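Local coordinates for piwi domain-containing protein (Vanderwaltozyma polyspora, PDB 5THE) that probably binds RNA as an Argonaute protein, this chain being the C-terminal lobe, which carries the Piwi domain, at residues P265-G270 with K334-I339; N282-L287 with Y302-G307; T314-L319 with K356-S361; D344-D349 with C385-K390; S361-V366 with K378-V383. All blocks are in the same frame, centred on the assembly; numbering follows the deposited sequence.

How the contacts relate
Strand 264-274 enters contact 1, which closes a long loop when the chain returns at 334-339. Contact 2 is nested inside that loop and zips up the hairpin of strands 282-289 and 300-305. Contact 3 starts inside the same loop at 314-319 but ends on helix 351-373, so it crosses contact 1. Contact 4 joins the end of strand 339-344 to strand 383-389. It crosses contact 3 and encloses contact 5, which folds 378-383 back onto helix 351-373. Contacts 3 and 5 share Ser-361. Contacts 1 and 5 meet where Pro-336 and Tyr-379 touch. Contacts 1, 2 and 4 join strands or their ends; contacts 3 and 5 fasten loops to helix 351-373.

Contact 1 (P265-G270 with K334-I339); sequences PILVLG and KLPTKI
Leu-267 and Lys-338 supply the one direct hydrogen bond of this contact. Leu-267 N donates to Lys-338 O over 3.0 Å at an angle of 159°. It pairs Leu-267 with Ile-339 as a parallel bridge. A CA-H...O contact follows, with Ile-339 CA 3.4 Å from Leu-267 O. A water extends the pairing toward the loop. It donates to Pro-265 O and accepts from Thr-337 N, at 2.9 Å from that nitrogen. Pro-265 O also meets Tyr-327 OH.

The side-chain packing falls on two sides. On one, Leu-267 and Pro-336 lie alongside each other and point the same way, CB to CB 3.7 Å. Leu-269 adds CD1 to Ile-339 CG2 at 3.6 Å. Met-320 of helix 320-329 packs on both leucines. On the other side, Ile-266 and Lys-338 cross at a slant. Ile-266 CG2 stands anti to its own nitrogen and comes 3.5 Å from Lys-338 O. Its CG1 branch meets Lys-338 CB at 3.9 Å. With an alanine here, the CG1 and CG2 contacts would go, and Lys-338 CB would probably lose its cover, with a gap opening beside it. The lysine amine leads away to Asn-461.

The bridge is where strand 339-344 starts to run beside strand 264-274 in the Piwi domain. Leu-267 N is met directly; Pro-265 O is met by the water and by Tyr-327 OH. The direct bond is flanked by carbon on both sides, so it is probably shielded from solvent where the two segments meet.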
# COMPACT_ATOMS: atom_id res chain seq x y z
N PRO A 265 -15.40 -0.19 -13.01
CA PRO A 265 -14.31 -0.90 -12.34
C PRO A 265 -14.75 -1.45 -10.99
O PRO A 265 -15.57 -0.85 -10.29
CB PRO A 265 -13.23 0.18 -12.17
CG PRO A 265 -14.00 1.45 -12.13
CD PRO A 265 -15.13 1.25 -13.12
N ILE A 266 -14.23 -2.63 -10.66
CA ILE A 266 -14.49 -3.21 -9.36
C ILE A 266 -13.89 -2.30 -8.30
O ILE A 266 -12.81 -1.73 -8.48
CB ILE A 266 -13.91 -4.63 -9.29
CG1 ILE A 266 -14.61 -5.53 -10.31
CG2 ILE A 266 -14.03 -5.22 -7.87
CD1 ILE A 266 -13.88 -6.84 -10.54
N LEU A 267 -14.61 -2.13 -7.19
CA LEU A 267 -14.07 -1.44 -6.04
C LEU A 267 -13.20 -2.42 -5.28
O LEU A 267 -13.69 -3.42 -4.74
CB LEU A 267 -15.20 -0.90 -5.16
CG LEU A 267 -14.75 -0.39 -3.79
CD1 LEU A 267 -13.82 0.80 -3.98
CD2 LEU A 267 -15.93 -0.02 -2.92
N VAL A 268 -11.89 -2.18 -5.27
CA VAL A 268 -10.94 -3.07 -4.61
C VAL A 268 -10.58 -2.44 -3.28
O VAL A 268 -10.15 -1.28 -3.23
CB VAL A 268 -9.68 -3.30 -5.47
CG1 VAL A 268 -8.69 -4.18 -4.73
CG2 VAL A 268 -10.05 -3.93 -6.83
N LEU A 269 -10.76 -3.20 -2.20
CA LEU A 269 -10.54 -2.74 -0.84
C LEU A 269 -9.41 -3.53 -0.19
O LEU A 269 -9.25 -4.72 -0.44
CB LEU A 269 -11.78 -2.90 0.03
CG LEU A 269 -13.10 -2.29 -0.43
CD1 LEU A 269 -14.18 -2.89 0.43
CD2 LEU A 269 -13.04 -0.77 -0.27
N GLY A 270 -8.68 -2.86 0.69
CA GLY A 270 -7.72 -3.53 1.55
C GLY A 270 -7.91 -3.09 2.98
O GLY A 270 -8.10 -1.91 3.26
N LYS A 334 -21.75 7.05 -10.54
CA LYS A 334 -22.07 5.63 -10.36
C LYS A 334 -21.37 5.05 -9.14
O LYS A 334 -20.21 5.37 -8.87
CB LYS A 334 -21.67 4.83 -11.60
CG LYS A 334 -22.34 5.29 -12.91
CD LYS A 334 -23.77 4.85 -12.96
CE LYS A 334 -24.41 5.17 -14.30
NZ LYS A 334 -25.84 4.76 -14.29
N LEU A 335 -22.08 4.20 -8.40
CA LEU A 335 -21.47 3.37 -7.37
C LEU A 335 -20.92 2.10 -8.00
O LEU A 335 -21.35 1.71 -9.09
CB LEU A 335 -22.50 3.01 -6.32
CG LEU A 335 -23.16 4.20 -5.63
CD1 LEU A 335 -24.22 3.74 -4.64
CD2 LEU A 335 -22.07 5.07 -5.01
N PRO A 336 -19.95 1.44 -7.37
CA PRO A 336 -19.44 0.20 -7.94
C PRO A 336 -20.50 -0.89 -7.93
O PRO A 336 -21.41 -0.90 -7.10
CB PRO A 336 -18.26 -0.16 -7.02
CG PRO A 336 -18.49 0.58 -5.76
CD PRO A 336 -19.26 1.82 -6.12
N THR A 337 -20.39 -1.78 -8.90
CA THR A 337 -21.31 -2.90 -8.98
C THR A 337 -20.69 -4.20 -8.49
O THR A 337 -21.40 -5.20 -8.40
CB THR A 337 -21.83 -3.07 -10.42
OG1 THR A 337 -20.73 -3.31 -11.31
CG2 THR A 337 -22.57 -1.81 -10.86
N LYS A 338 -19.39 -4.20 -8.16
CA LYS A 338 -18.72 -5.34 -7.53
C LYS A 338 -17.71 -4.80 -6.53
O LYS A 338 -17.08 -3.77 -6.78
CB LYS A 338 -17.98 -6.23 -8.55
CG LYS A 338 -18.85 -6.97 -9.55
CD LYS A 338 -17.98 -7.88 -10.42
CE LYS A 338 -18.80 -8.61 -11.48
NZ LYS A 338 -19.85 -9.44 -10.85
N ILE A 339 -17.55 -5.51 -5.42
CA ILE A 339 -16.60 -5.14 -4.38
C ILE A 339 -15.67 -6.32 -4.12
O ILE A 339 -16.13 -7.46 -3.98
CB ILE A 339 -17.32 -4.71 -3.08
CG1 ILE A 339 -18.23 -3.51 -3.36
CG2 ILE A 339 -16.35 -4.37 -1.99
CD1 ILE A 339 -19.02 -3.06 -2.13
O HOH W 1 -17.89 -2.35 -10.24

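Contact 2 (N282-L287 with Y302-G307); sequences NSIASL and YMLQDG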
# COMPACT_ATOMS: atom_id res chain seq x y z
N ASN A 282 -6.08 -0.21 22.60
CA ASN A 282 -6.98 -0.76 21.60
C ASN A 282 -6.25 -0.92 20.27
O ASN A 282 -5.30 -0.20 19.96
CB ASN A 282 -8.20 0.14 21.42
CG ASN A 282 -9.16 0.09 22.60
OD1 ASN A 282 -8.89 -0.53 23.62
ND2 ASN A 282 -10.31 0.76 22.45
N SER A 283 -6.72 -1.87 19.48
CA SER A 283 -6.14 -2.09 18.17
C SER A 283 -6.60 -1.00 17.19
O SER A 283 -7.53 -0.23 17.45
CB SER A 283 -6.52 -3.49 17.68
OG SER A 283 -6.04 -4.45 18.59
N ILE A 284 -5.91 -0.94 16.05
CA ILE A 284 -6.17 0.04 15.00
C ILE A 284 -6.47 -0.72 13.72
O ILE A 284 -5.72 -1.63 13.35
CB ILE A 284 -4.98 0.99 14.80
CG1 ILE A 284 -4.70 1.75 16.09
CG2 ILE A 284 -5.23 1.96 13.64
CD1 ILE A 284 -3.51 2.69 16.04
N ALA A 285 -7.56 -0.35 13.05
CA ALA A 285 -7.95 -0.93 11.77
C ALA A 285 -7.91 0.14 10.70
O ALA A 285 -8.13 1.32 10.97
CB ALA A 285 -9.36 -1.55 11.83
N SER A 286 -7.61 -0.28 9.47
CA SER A 286 -7.60 0.61 8.33
C SER A 286 -8.35 -0.04 7.17
O SER A 286 -8.49 -1.26 7.12
CB SER A 286 -6.17 0.97 7.90
OG SER A 286 -5.53 -0.18 7.38
N LEU A 287 -8.86 0.79 6.28
CA LEU A 287 -9.56 0.32 5.09
C LEU A 287 -9.21 1.28 3.96
O LEU A 287 -9.54 2.47 4.05
CB LEU A 287 -11.08 0.27 5.30
CG LEU A 287 -11.86 -0.19 4.07
CD1 LEU A 287 -11.57 -1.67 3.79
CD2 LEU A 287 -13.39 0.08 4.18
N TYR A 302 -8.89 5.11 8.76
CA TYR A 302 -8.54 4.26 9.89
C TYR A 302 -9.50 4.55 11.04
O TYR A 302 -10.15 5.60 11.08
CB TYR A 302 -7.09 4.47 10.35
CG TYR A 302 -6.82 5.90 10.69
CD1 TYR A 302 -7.25 6.45 11.91
CD2 TYR A 302 -6.16 6.73 9.80
CE1 TYR A 302 -7.04 7.78 12.21
CE2 TYR A 302 -5.94 8.06 10.09
CZ TYR A 302 -6.38 8.58 11.29
OH TYR A 302 -6.14 9.91 11.55
N MET A 303 -9.56 3.63 12.00
CA MET A 303 -10.31 3.88 13.22
C MET A 303 -9.70 3.06 14.34
O MET A 303 -9.02 2.05 14.11
CB MET A 303 -11.79 3.54 13.06
CG MET A 303 -12.03 2.08 12.76
SD MET A 303 -13.78 1.78 12.50
CE MET A 303 -13.76 0.06 12.13
N LEU A 304 -9.93 3.52 15.56
CA LEU A 304 -9.52 2.79 16.75
C LEU A 304 -10.53 1.68 17.00
O LEU A 304 -11.74 1.92 16.96
CB LEU A 304 -9.45 3.73 17.95
CG LEU A 304 -8.71 3.17 19.16
CD1 LEU A 304 -7.24 2.95 18.83
CD2 LEU A 304 -8.86 4.11 20.35
N GLN A 305 -10.04 0.46 17.24
CA GLN A 305 -10.93 -0.64 17.57
C GLN A 305 -11.51 -0.46 18.97
O GLN A 305 -11.11 0.44 19.73
CB GLN A 305 -10.20 -1.98 17.49
CG GLN A 305 -9.79 -2.38 16.08
CD GLN A 305 -10.84 -3.23 15.41
OE1 GLN A 305 -11.83 -2.71 14.87
NE2 GLN A 305 -10.65 -4.54 15.46
N ASP A 306 -12.42 -1.36 19.34
CA ASP A 306 -13.15 -1.26 20.60
C ASP A 306 -12.36 -1.74 21.81
O ASP A 306 -12.67 -1.33 22.93
CB ASP A 306 -14.45 -2.06 20.50
CG ASP A 306 -15.49 -1.37 19.64
OD1 ASP A 306 -15.46 -0.13 19.56
OD2 ASP A 306 -16.33 -2.07 19.04
N GLY A 307 -11.36 -2.60 21.62
CA GLY A 307 -10.61 -3.14 22.72
C GLY A 307 -9.22 -3.60 22.30
O GLY A 307 -8.88 -3.58 21.11
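The carboxamide of Asn-282 has Gly-307 CA over one face, 3.3 Å from Asn-282 OD1. Gln-305 O is displaced toward that same face and takes a weak hydrogen bond from Asn-282 ND2. Gln-305 NE2 donates to Ile-312 O and Glu-310 O. The glutamine chain bends at chi2 (-92°), and OE1 ends 4.1 Å from Ala-285 CB. The Tyr-302 ring leads away from the partner strand; of the tyrosine side chain it is CB that comes near, 3.4 Å from Ala-285 O.

The backbones run antiparallel. Ala-285 and Met-303 form a hydrogen-bonded pair, with Ala-285 N to Met-303 O 3.0 Å at 169° and Met-303 N to Ala-285 O 2.9 Å. Gln-305 N donates to Ser-283 O. Ser-283 N reaches Gly-307 O over 3.2 Å from above the carbonyl plane, where the chain is already turning a corner. The side chains of Ile-284 and Leu-304 cross at an angle, CG1 to CD1 3.9 Å.

This is the hairpin of strands 282-289 and 300-305. Strand 264-274 pairs with the other edge of 282-289. Helix 490-515 covers the side with Ile-284 and Tyr-302, while Ile-313 packs on Ala-285 and Met-303.

Contact 3 (T314-L319 with K356-S361); sequences TNVGSL and KIEVKS
Gly-317 N points its hydrogen at the hydroxyl of Ser-361, 2.8 Å to OG, in a bond bent to 139°. The serine hydroxyl is swung anti to its nitrogen (chi1 173°), which aims it at the turn. A water also binds Ser-361 OG at 2.8 Å. It donates to Asn-315 OD1, so the serine reaches the loop twice. Were this serine an alanine, the Gly-317 N-H would probably lose its acceptor and the water one of its anchors.

Within the loop, Asn-315 O accepts both Ser-318 N and Ser-318 OG, the latter at 2.7 Å. This probably helps to hold the start of the 3-10 turn. Gly-317 packs so close to the helix that a side-chain carbon here would run into Ser-361 O.

The packing is by branches. Val-316 CG1 rests 3.5 Å from Glu-358 O and 3.9 Å from Glu-358 CB. Ile-357 CG2 lies 4.0 Å from Thr-314 CA, nearer the surface. The carboxylate of Glu-358 turns elsewhere: Arg-343 forms a salt bridge with it, and Tyr-341 OH and Ile-313 N bind it too.

Here the 3-10 segment 316-319, which leads into helix 320-329, leans on helix 351-373 where that helix has a wider pi-type turn. The pair is part of the helical layer beside the central strands of an RNase H-like Piwi domain.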
# COMPACT_ATOMS: atom_id res chain seq x y z
N THR A 314 -15.09 -4.81 13.80
CA THR A 314 -16.53 -4.90 14.01
C THR A 314 -17.31 -3.94 13.13
O THR A 314 -18.37 -4.29 12.60
CB THR A 314 -16.86 -4.63 15.48
OG1 THR A 314 -16.09 -5.50 16.30
CG2 THR A 314 -18.34 -4.88 15.73
N ASN A 315 -16.83 -2.72 13.00
CA ASN A 315 -17.55 -1.69 12.27
C ASN A 315 -16.79 -1.29 11.00
O ASN A 315 -16.74 -0.11 10.64
CB ASN A 315 -17.83 -0.49 13.17
CG ASN A 315 -19.06 0.30 12.73
OD1 ASN A 315 -19.84 -0.15 11.87
ND2 ASN A 315 -19.25 1.48 13.32
N VAL A 316 -16.21 -2.28 10.31
CA VAL A 316 -15.48 -1.99 9.07
C VAL A 316 -16.41 -1.29 8.08
O VAL A 316 -15.99 -0.37 7.37
CB VAL A 316 -14.87 -3.29 8.49
CG1 VAL A 316 -15.96 -4.29 8.00
CG2 VAL A 316 -13.90 -2.97 7.36
N GLY A 317 -17.69 -1.66 8.09
CA GLY A 317 -18.63 -1.07 7.16
C GLY A 317 -18.76 0.43 7.32
O GLY A 317 -19.06 1.13 6.35
N SER A 318 -18.54 0.94 8.53
CA SER A 318 -18.62 2.39 8.71
C SER A 318 -17.59 3.11 7.84
O SER A 318 -17.87 4.21 7.33
CB SER A 318 -18.44 2.74 10.18
OG SER A 318 -17.09 2.58 10.58
N LEU A 319 -16.42 2.51 7.63
CA LEU A 319 -15.38 3.05 6.76
C LEU A 319 -15.72 2.95 5.28
O LEU A 319 -14.95 3.46 4.45
CB LEU A 319 -14.05 2.32 7.03
CG LEU A 319 -13.60 2.30 8.49
CD1 LEU A 319 -12.25 1.63 8.63
CD2 LEU A 319 -13.55 3.71 9.03
N LYS A 356 -18.82 -13.52 9.02
CA LYS A 356 -20.08 -13.29 9.73
C LYS A 356 -20.19 -11.86 10.24
O LYS A 356 -21.30 -11.35 10.39
CB LYS A 356 -20.23 -14.27 10.89
CG LYS A 356 -20.78 -15.63 10.50
CD LYS A 356 -20.74 -16.61 11.67
CE LYS A 356 -21.59 -17.86 11.39
NZ LYS A 356 -21.10 -18.66 10.23
N ILE A 357 -19.06 -11.20 10.50
CA ILE A 357 -19.06 -9.86 11.06
C ILE A 357 -18.67 -8.83 10.01
O ILE A 357 -19.41 -7.88 9.76
CB ILE A 357 -18.14 -9.76 12.30
CG1 ILE A 357 -18.55 -10.78 13.36
CG2 ILE A 357 -18.17 -8.32 12.84
CD1 ILE A 357 -19.98 -10.63 13.80
N GLU A 358 -17.48 -8.98 9.42
CA GLU A 358 -16.93 -7.93 8.57
C GLU A 358 -17.61 -7.91 7.20
O GLU A 358 -18.02 -6.84 6.74
CB GLU A 358 -15.42 -8.10 8.42
CG GLU A 358 -14.65 -7.92 9.72
CD GLU A 358 -13.14 -8.11 9.56
OE1 GLU A 358 -12.46 -8.34 10.58
OE2 GLU A 358 -12.63 -8.02 8.41
N VAL A 359 -17.75 -9.06 6.54
CA VAL A 359 -18.44 -9.05 5.24
C VAL A 359 -19.89 -8.59 5.42
O VAL A 359 -20.38 -7.74 4.66
CB VAL A 359 -18.35 -10.42 4.55
CG1 VAL A 359 -19.18 -10.42 3.26
CG2 VAL A 359 -16.91 -10.78 4.24
N LYS A 360 -20.57 -9.11 6.44
CA LYS A 360 -21.93 -8.64 6.76
C LYS A 360 -21.95 -7.14 7.04
O LYS A 360 -22.87 -6.44 6.61
CB LYS A 360 -22.48 -9.40 7.96
CG LYS A 360 -23.87 -8.91 8.42
CD LYS A 360 -24.34 -9.63 9.69
CE LYS A 360 -25.50 -8.87 10.34
NZ LYS A 360 -26.28 -9.69 11.30
N SER A 361 -20.95 -6.64 7.76
CA SER A 361 -20.90 -5.21 8.01
C SER A 361 -20.77 -4.42 6.72
O SER A 361 -21.39 -3.37 6.55
CB SER A 361 -19.75 -4.88 8.96
OG SER A 361 -19.60 -3.48 9.07
O HOH W 2 -21.75 -2.30 10.47

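Contact 4 (D344-D349 with C385-K390); sequences DGVSVD and CIATVK
Asp-344 OD2 is gripped by Thr-388 OG1 and by a water. Thr-388 OG1 donates over 3.1 Å and comes from above the carboxylate plane, 48° out of it. The water donates to Asp-344 OD2 at 2.7 Å. The same water accepts from Lys-390 N and Lys-390 NZ, so it links the aspartate to the end of the strand. Thr-388 O also stands close to Asp-344 OD2, but both are acceptors.

The other oxygen, Asp-344 OD1, meets Lys-390 NZ in a salt bridge of 2.7 Å, through its syn lone pair. The lysine bends at chi3 and chi4 to bring its amine back to the carboxylate, which its chain crosses at about a right angle. Asp-344 CG is anti to its nitrogen (chi1 -167°), and this carries both oxygens over to strand 383-389.

Packing is slight. Val-346 CG1 touches Ala-387 CB at 4.0 Å, and Val-389 CG2 lies 3.7 Å from Val-346 O. Phe-351 and Val-354 of helix 351-373 pack on Val-346. Gly-345 makes the turn between, with positive phi.

Asp-272 and Asp-496 bring further carboxylates near Asp-344 OD1, and the bound nucleic acid comes within about 7 Å of the contact at the nearest atoms. Such a cluster of acids is consistent with the metal-binding centre of RNase H-like folds. Thr-388, Lys-390 and the water would then fix how the carboxylate of Asp-344 is turned.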
# COMPACT_ATOMS: atom_id res chain seq x y z
N ASP A 344 -6.22 -8.37 5.59
CA ASP A 344 -4.90 -8.75 6.10
C ASP A 344 -4.91 -8.70 7.62
O ASP A 344 -5.75 -8.04 8.24
CB ASP A 344 -3.81 -7.82 5.56
CG ASP A 344 -2.42 -8.36 5.80
OD1 ASP A 344 -1.49 -7.57 6.03
OD2 ASP A 344 -2.28 -9.59 5.77
N GLY A 345 -3.93 -9.36 8.22
CA GLY A 345 -3.77 -9.26 9.65
C GLY A 345 -4.84 -10.08 10.34
O GLY A 345 -5.58 -9.56 11.19
N VAL A 346 -4.96 -11.36 9.95
CA VAL A 346 -6.05 -12.20 10.42
C VAL A 346 -5.56 -13.63 10.63
O VAL A 346 -4.74 -14.15 9.86
CB VAL A 346 -7.25 -12.17 9.45
CG1 VAL A 346 -6.86 -12.74 8.08
CG2 VAL A 346 -8.43 -12.91 10.04
N SER A 347 -6.05 -14.26 11.70
CA SER A 347 -5.74 -15.65 12.01
C SER A 347 -6.74 -16.56 11.32
O SER A 347 -7.89 -16.19 11.06
CB SER A 347 -5.77 -15.90 13.52
OG SER A 347 -5.10 -14.87 14.23
N VAL A 348 -6.30 -17.78 11.04
CA VAL A 348 -7.16 -18.78 10.42
C VAL A 348 -8.41 -19.02 11.26
O VAL A 348 -9.51 -19.20 10.72
CB VAL A 348 -6.36 -20.08 10.21
CG1 VAL A 348 -7.28 -21.20 9.76
CG2 VAL A 348 -5.26 -19.82 9.19
N ASP A 349 -8.28 -19.03 12.59
CA ASP A 349 -9.46 -19.32 13.40
C ASP A 349 -10.42 -18.15 13.45
O ASP A 349 -11.54 -18.32 13.95
CB ASP A 349 -9.07 -19.75 14.82
CG ASP A 349 -7.91 -18.97 15.37
OD1 ASP A 349 -7.80 -17.76 15.08
OD2 ASP A 349 -7.10 -19.56 16.12
N CYS A 385 -14.51 -11.70 -0.73
CA CYS A 385 -13.54 -11.47 0.33
C CYS A 385 -12.35 -12.41 0.19
O CYS A 385 -12.51 -13.63 0.05
CB CYS A 385 -14.19 -11.63 1.71
SG CYS A 385 -12.99 -11.58 3.06
N ILE A 386 -11.14 -11.85 0.24
CA ILE A 386 -9.92 -12.65 0.21
C ILE A 386 -9.05 -12.28 1.40
O ILE A 386 -8.73 -11.10 1.60
CB ILE A 386 -9.13 -12.45 -1.10
CG1 ILE A 386 -9.99 -12.89 -2.29
CG2 ILE A 386 -7.82 -13.26 -1.03
CD1 ILE A 386 -9.28 -12.76 -3.63
N ALA A 387 -8.67 -13.28 2.18
CA ALA A 387 -7.78 -13.07 3.30
C ALA A 387 -6.36 -13.45 2.91
O ALA A 387 -6.15 -14.43 2.19
CB ALA A 387 -8.24 -13.87 4.52
N THR A 388 -5.40 -12.68 3.39
CA THR A 388 -3.99 -12.92 3.13
C THR A 388 -3.25 -13.16 4.43
O THR A 388 -3.47 -12.46 5.43
CB THR A 388 -3.35 -11.72 2.39
OG1 THR A 388 -3.56 -10.53 3.15
CG2 THR A 388 -4.00 -11.56 1.00
N VAL A 389 -2.37 -14.17 4.42
CA VAL A 389 -1.44 -14.41 5.52
C VAL A 389 -0.05 -14.43 4.88
O VAL A 389 0.28 -15.37 4.14
CB VAL A 389 -1.73 -15.72 6.26
CG1 VAL A 389 -0.65 -16.01 7.30
CG2 VAL A 389 -3.11 -15.68 6.91
N LYS A 390 0.75 -13.39 5.14
CA LYS A 390 2.01 -13.32 4.41
C LYS A 390 3.21 -13.83 5.21
O LYS A 390 4.24 -14.11 4.61
CB LYS A 390 2.28 -11.89 3.92
CG LYS A 390 2.17 -10.80 4.94
CD LYS A 390 2.50 -9.45 4.32
CE LYS A 390 1.46 -8.42 4.68
NZ LYS A 390 1.09 -8.51 6.12
O HOH W 3 -0.30 -11.13 6.73

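Contact 5 (S361-V366 with K378-V383); sequences SIKESV and KYDPPV
Lys-363 and Asp-380 form a salt bridge, NZ to OD1 3.0 Å. The amine meets the syn side of the carboxylate, 24° out of its plane. The lysine chain bends at chi3 and chi4 (both 70°) and so curls toward the loop. Glu-460 gives the same amine a second carboxylate and also accepts from Val-383 N. A water accepts from Lys-363 NZ at 2.9 Å and lies near Pro-381 O. The ammonium is thus shared among several acceptors, which probably steadies its charge close to the surface.

Further in, the lysine stem slides past Val-383 in the opposite sense, with Lys-363 CG 3.9 Å from Val-383 CG2. Ile-362 reaches the same valine methyl more loosely.

The Tyr-379 ring, part of the loop, packs against Val-366 of the helix. Pro-381 CD sits over the centre of one ring face, 3.5 Å above the plane. Val-366 O lies at the ring edge, in plane, 3.3 Å from Tyr-379 CD2. Val-366 CB touches Tyr-379 CE2 at 3.8 Å, and Val-366 CG2 meets Pro-381 CD at 3.7 Å. The valine therefore contacts both the ring and the proline that covers its face. Tyr-379 OH is hydrogen-bonded to Pro-336 O, which fixes the far end of the ring. Met-320 and Leu-324 of helix 320-329 close in on Val-366.

Strand 339-344, helix 351-373 and strand 383-389 form a beta-alpha-beta crossover, the two strands being parallel neighbours. This contact folds its return loop onto the helix, as in the RNase H-like core of Piwi domains.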
# COMPACT_ATOMS: atom_id res chain seq x y z
N SER A 361 -20.95 -6.64 7.76
CA SER A 361 -20.90 -5.21 8.01
C SER A 361 -20.77 -4.42 6.72
O SER A 361 -21.39 -3.37 6.55
CB SER A 361 -19.75 -4.88 8.96
OG SER A 361 -19.60 -3.48 9.07
N ILE A 362 -19.97 -4.92 5.77
CA ILE A 362 -19.82 -4.24 4.49
C ILE A 362 -21.16 -4.21 3.75
O ILE A 362 -21.58 -3.16 3.26
CB ILE A 362 -18.72 -4.91 3.65
CG1 ILE A 362 -17.35 -4.64 4.28
CG2 ILE A 362 -18.76 -4.40 2.21
CD1 ILE A 362 -16.21 -5.41 3.62
N LYS A 363 -21.83 -5.36 3.66
CA LYS A 363 -23.05 -5.41 2.86
C LYS A 363 -24.15 -4.57 3.50
O LYS A 363 -24.90 -3.87 2.80
CB LYS A 363 -23.51 -6.85 2.68
CG LYS A 363 -22.60 -7.69 1.78
CD LYS A 363 -23.21 -9.04 1.53
CE LYS A 363 -24.43 -8.95 0.62
NZ LYS A 363 -24.07 -8.59 -0.78
N GLU A 364 -24.24 -4.59 4.83
CA GLU A 364 -25.30 -3.84 5.50
C GLU A 364 -25.01 -2.35 5.49
O GLU A 364 -25.93 -1.54 5.32
CB GLU A 364 -25.48 -4.38 6.92
CG GLU A 364 -26.02 -5.81 6.87
CD GLU A 364 -26.41 -6.39 8.20
OE1 GLU A 364 -25.93 -5.89 9.25
OE2 GLU A 364 -27.20 -7.37 8.18
N SER A 365 -23.74 -1.97 5.62
CA SER A 365 -23.40 -0.54 5.56
C SER A 365 -23.65 0.03 4.17
O SER A 365 -24.22 1.12 4.04
CB SER A 365 -21.95 -0.32 5.98
OG SER A 365 -21.76 -0.73 7.33
N VAL A 366 -23.25 -0.68 3.11
CA VAL A 366 -23.49 -0.12 1.79
C VAL A 366 -24.97 -0.17 1.45
O VAL A 366 -25.46 0.63 0.65
CB VAL A 366 -22.64 -0.81 0.69
CG1 VAL A 366 -21.15 -0.80 1.06
CG2 VAL A 366 -23.14 -2.21 0.41
N LYS A 378 -32.01 1.21 -4.11
CA LYS A 378 -31.47 0.03 -3.45
C LYS A 378 -30.06 -0.24 -3.94
O LYS A 378 -29.77 -0.12 -5.13
CB LYS A 378 -32.37 -1.17 -3.74
CG LYS A 378 -32.05 -2.40 -2.92
CD LYS A 378 -32.98 -3.53 -3.30
CE LYS A 378 -32.89 -4.68 -2.30
NZ LYS A 378 -33.86 -5.75 -2.66
N TYR A 379 -29.17 -0.60 -3.02
CA TYR A 379 -27.77 -0.83 -3.36
C TYR A 379 -27.27 -2.07 -2.64
O TYR A 379 -27.12 -2.06 -1.41
CB TYR A 379 -26.92 0.39 -3.01
CG TYR A 379 -25.49 0.25 -3.45
CD1 TYR A 379 -25.17 0.07 -4.79
CD2 TYR A 379 -24.45 0.33 -2.52
CE1 TYR A 379 -23.86 -0.07 -5.20
CE2 TYR A 379 -23.13 0.21 -2.93
CZ TYR A 379 -22.84 0.02 -4.27
OH TYR A 379 -21.53 -0.11 -4.67
N ASP A 380 -27.00 -3.12 -3.40
CA ASP A 380 -26.58 -4.41 -2.85
C ASP A 380 -25.55 -5.04 -3.77
O ASP A 380 -25.81 -6.05 -4.43
CB ASP A 380 -27.80 -5.32 -2.65
CG ASP A 380 -27.45 -6.67 -2.06
OD1 ASP A 380 -26.43 -6.76 -1.34
OD2 ASP A 380 -28.20 -7.64 -2.33
N PRO A 381 -24.34 -4.49 -3.83
CA PRO A 381 -23.32 -5.01 -4.76
C PRO A 381 -22.73 -6.32 -4.25
O PRO A 381 -22.49 -6.47 -3.05
CB PRO A 381 -22.26 -3.90 -4.81
CG PRO A 381 -22.39 -3.21 -3.46
CD PRO A 381 -23.85 -3.32 -3.07
N PRO A 382 -22.46 -7.28 -5.14
CA PRO A 382 -21.84 -8.54 -4.70
C PRO A 382 -20.40 -8.35 -4.22
O PRO A 382 -19.62 -7.60 -4.80
CB PRO A 382 -21.90 -9.42 -5.95
CG PRO A 382 -21.97 -8.44 -7.12
CD PRO A 382 -22.73 -7.26 -6.59
N VAL A 383 -20.05 -9.07 -3.16
CA VAL A 383 -18.76 -8.93 -2.50
C VAL A 383 -17.96 -10.21 -2.66
O VAL A 383 -18.50 -11.32 -2.57
CB VAL A 383 -18.97 -8.59 -1.01
CG1 VAL A 383 -17.63 -8.51 -0.28
CG2 VAL A 383 -19.75 -7.27 -0.87
O HOH W 4 -23.53 -5.77 -0.71
O HOH W 5 -25.77 -4.38 0.51